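Local coordinates for protein aminoglycoside acetyltransferase meta-AAC0020 (Uncultured bacterium, PDB 5F47) that probably transfers an acetyl group from acetyl-coenzyme A to an amine of aminoglycoside antibiotics, as a resistance enzyme of the GNAT fold, at residues Ile103-Ile108 with Leu135-Ser140. Sequence-based numbering, arbitrary orientation.
Sequences IGKKLI and LDFYRS
G104 on helix 103-117 comes within 7.9 Å of F137 on helix 132-138, measured CA to CA, and no hydrogen bond joins the two segments directly. The F137 ring bridges the gap. A chi1 of 169°, which turns CG away from the backbone N, carries the ring across to the first turn of the facing helix, where CZ lies 3.3 Å from G104 C and CE1 3.5 Å from K105 N. The ring edge thus comes directly against the G104 backbone, where there is no side chain, with CZ close to both C and O. I108 closes the deeper side, its CG1 4.0 Å from F137 CZ and its CD1 at the edge of the Y138 ring. F137 CD2 sits over the centre of one face of that ring. I108 and Y138 both rest on L92 of strand 86-94 and on Y154 of the second subunit. Toward solvent, the extended K105 chain passes S140, and a water accepts a weak bond from K105 NZ and donates to S140 O. F137 O accepts from S140 N and, in the modelled one of two S140 conformers, also from OG. The two GNAT helices are joined by an aromatic edge set against the G104–K105 backbone and flanked by I108, while the one polar connection between the segments, through a water, is weak on its lysine side.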
loop_
_atom_site.group_PDB
_atom_site.type_symbol
_atom_site.label_atom_id
_atom_site.label_comp_id
_atom_site.label_asym_id
_atom_site.label_seq_id
_atom_site.Cartn_x
_atom_site.Cartn_y
_atom_site.Cartn_z
ATOM N N ILE B 103 21.778 -10.359 -3.804
ATOM C CA ILE B 103 20.810 -10.733 -2.784
ATOM C C ILE B 103 19.448 -10.073 -3.015
ATOM O O ILE B 103 18.431 -10.751 -3.006
ATOM C CB ILE B 103 21.356 -10.406 -1.384
ATOM C CG1 ILE B 103 22.578 -11.304 -1.117
ATOM C CG2 ILE B 103 20.265 -10.576 -0.331
ATOM C CD1 ILE B 103 23.367 -10.957 0.141
ATOM N N GLY B 104 19.427 -8.761 -3.246
ATOM C CA GLY B 104 18.192 -8.064 -3.573
ATOM C C GLY B 104 17.453 -8.654 -4.754
ATOM O O GLY B 104 16.241 -8.860 -4.726
ATOM N N LYS B 105 18.199 -8.932 -5.819
ATOM C CA LYS B 105 17.590 -9.513 -7.011
ATOM C C LYS B 105 16.943 -10.864 -6.729
ATOM O O LYS B 105 15.869 -11.148 -7.241
ATOM C CB LYS B 105 18.623 -9.660 -8.117
ATOM C CG LYS B 105 19.011 -8.348 -8.770
ATOM C CD LYS B 105 20.036 -8.588 -9.860
ATOM C CE LYS B 105 20.473 -7.277 -10.502
ATOM N NZ LYS B 105 21.574 -7.493 -11.480
ATOM N N LYS B 106 17.598 -11.697 -5.925
ATOM C CA LYS B 106 17.031 -13.004 -5.605
ATOM C C LYS B 106 15.801 -12.880 -4.713
ATOM O O LYS B 106 14.868 -13.662 -4.855
ATOM C CB LYS B 106 18.090 -13.907 -4.957
ATOM C CG LYS B 106 19.151 -14.397 -5.943
ATOM C CD LYS B 106 20.327 -15.064 -5.244
ATOM C CE LYS B 106 21.311 -15.597 -6.284
ATOM N NZ LYS B 106 22.596 -16.115 -5.730
ATOM N N LEU B 107 15.766 -11.871 -3.836
ATOM C CA LEU B 107 14.582 -11.618 -3.023
ATOM C C LEU B 107 13.389 -11.215 -3.903
ATOM O O LEU B 107 12.278 -11.718 -3.721
ATOM C CB LEU B 107 14.869 -10.516 -1.979
ATOM C CG LEU B 107 15.699 -10.974 -0.774
ATOM C CD1 LEU B 107 16.188 -9.783 0.025
ATOM C CD2 LEU B 107 14.894 -11.943 0.108
ATOM N N ILE B 108 13.624 -10.312 -4.856
ATOM C CA ILE B 108 12.563 -9.883 -5.760
ATOM C C ILE B 108 12.076 -11.041 -6.631
ATOM O O ILE B 108 10.865 -11.231 -6.790
ATOM C CB ILE B 108 13.032 -8.716 -6.646
ATOM C CG1 ILE B 108 13.191 -7.448 -5.799
ATOM C CG2 ILE B 108 12.048 -8.467 -7.829
ATOM C CD1 ILE B 108 11.879 -6.874 -5.265
ATOM N N LEU B 135 16.948 3.187 -6.640
ATOM C CA LEU B 135 16.437 3.330 -7.999
ATOM C C LEU B 135 17.251 2.487 -8.975
ATOM O O LEU B 135 16.685 1.796 -9.829
ATOM C CB LEU B 135 16.459 4.793 -8.435
ATOM C CG LEU B 135 15.511 5.719 -7.672
ATOM C CD1 LEU B 135 15.718 7.161 -8.103
ATOM C CD2 LEU B 135 14.075 5.305 -7.912
ATOM N N ASP B 136 18.572 2.528 -8.854
ATOM C CA ASP B 136 19.380 1.737 -9.761
ATOM C C ASP B 136 19.104 0.262 -9.517
ATOM O O ASP B 136 19.079 -0.522 -10.461
ATOM C CB ASP B 136 20.866 2.054 -9.605
ATOM C CG ASP B 136 21.625 1.903 -10.915
ATOM O OD1 ASP B 136 21.175 2.474 -11.940
ATOM O OD2 ASP B 136 22.661 1.208 -10.926
ATOM N N PHE B 137 18.858 -0.113 -8.265
ATOM C CA PHE B 137 18.533 -1.501 -7.957
ATOM C C PHE B 137 17.232 -1.947 -8.627
ATOM O O PHE B 137 17.213 -2.972 -9.335
ATOM C CB PHE B 137 18.411 -1.742 -6.442
ATOM C CG PHE B 137 17.821 -3.089 -6.127
ATOM C CD1 PHE B 137 18.593 -4.246 -6.274
ATOM C CD2 PHE B 137 16.474 -3.211 -5.809
ATOM C CE1 PHE B 137 18.039 -5.488 -6.045
ATOM C CE2 PHE B 137 15.925 -4.454 -5.594
ATOM C CZ PHE B 137 16.694 -5.585 -5.703
ATOM N N TYR B 138 16.145 -1.206 -8.422
ATOM C CA TYR B 138 14.872 -1.671 -8.970
ATOM C C TYR B 138 14.910 -1.688 -10.499
ATOM O O TYR B 138 14.324 -2.569 -11.125
ATOM C CB TYR B 138 13.699 -0.830 -8.457
ATOM C CG TYR B 138 13.381 -1.144 -7.011
ATOM C CD1 TYR B 138 12.924 -2.401 -6.638
ATOM C CD2 TYR B 138 13.548 -0.192 -6.022
ATOM C CE1 TYR B 138 12.648 -2.707 -5.320
ATOM C CE2 TYR B 138 13.276 -0.496 -4.690
ATOM C CZ TYR B 138 12.833 -1.757 -4.355
ATOM O OH TYR B 138 12.543 -2.075 -3.038
ATOM N N ARG B 139 15.646 -0.761 -11.093
ATOM C CA ARG B 139 15.726 -0.714 -12.550
ATOM C C ARG B 139 16.514 -1.884 -13.111
ATOM O O ARG B 139 16.495 -2.102 -14.323
ATOM C CB ARG B 139 16.322 0.616 -12.986
ATOM C CG ARG B 139 15.339 1.747 -12.777
ATOM C CD ARG B 139 15.997 3.117 -12.804
ATOM N NE ARG B 139 14.980 4.167 -12.693
ATOM C CZ ARG B 139 15.209 5.419 -12.315
ATOM N NH1 ARG B 139 16.432 5.805 -11.966
ATOM N NH2 ARG B 139 14.203 6.294 -12.267
ATOM N N SER B 140 17.168 -2.650 -12.239
ATOM C CA SER B 140 17.936 -3.826 -12.655
ATOM C C SER B 140 17.168 -5.136 -12.469
ATOM O O SER B 140 17.722 -6.224 -12.670
ATOM C CB SER B 140 19.256 -3.900 -11.876
ATOM O OG SER B 140 19.058 -4.405 -10.562
HETATM O O HOH W 1 19.061 -8.939 -12.906
#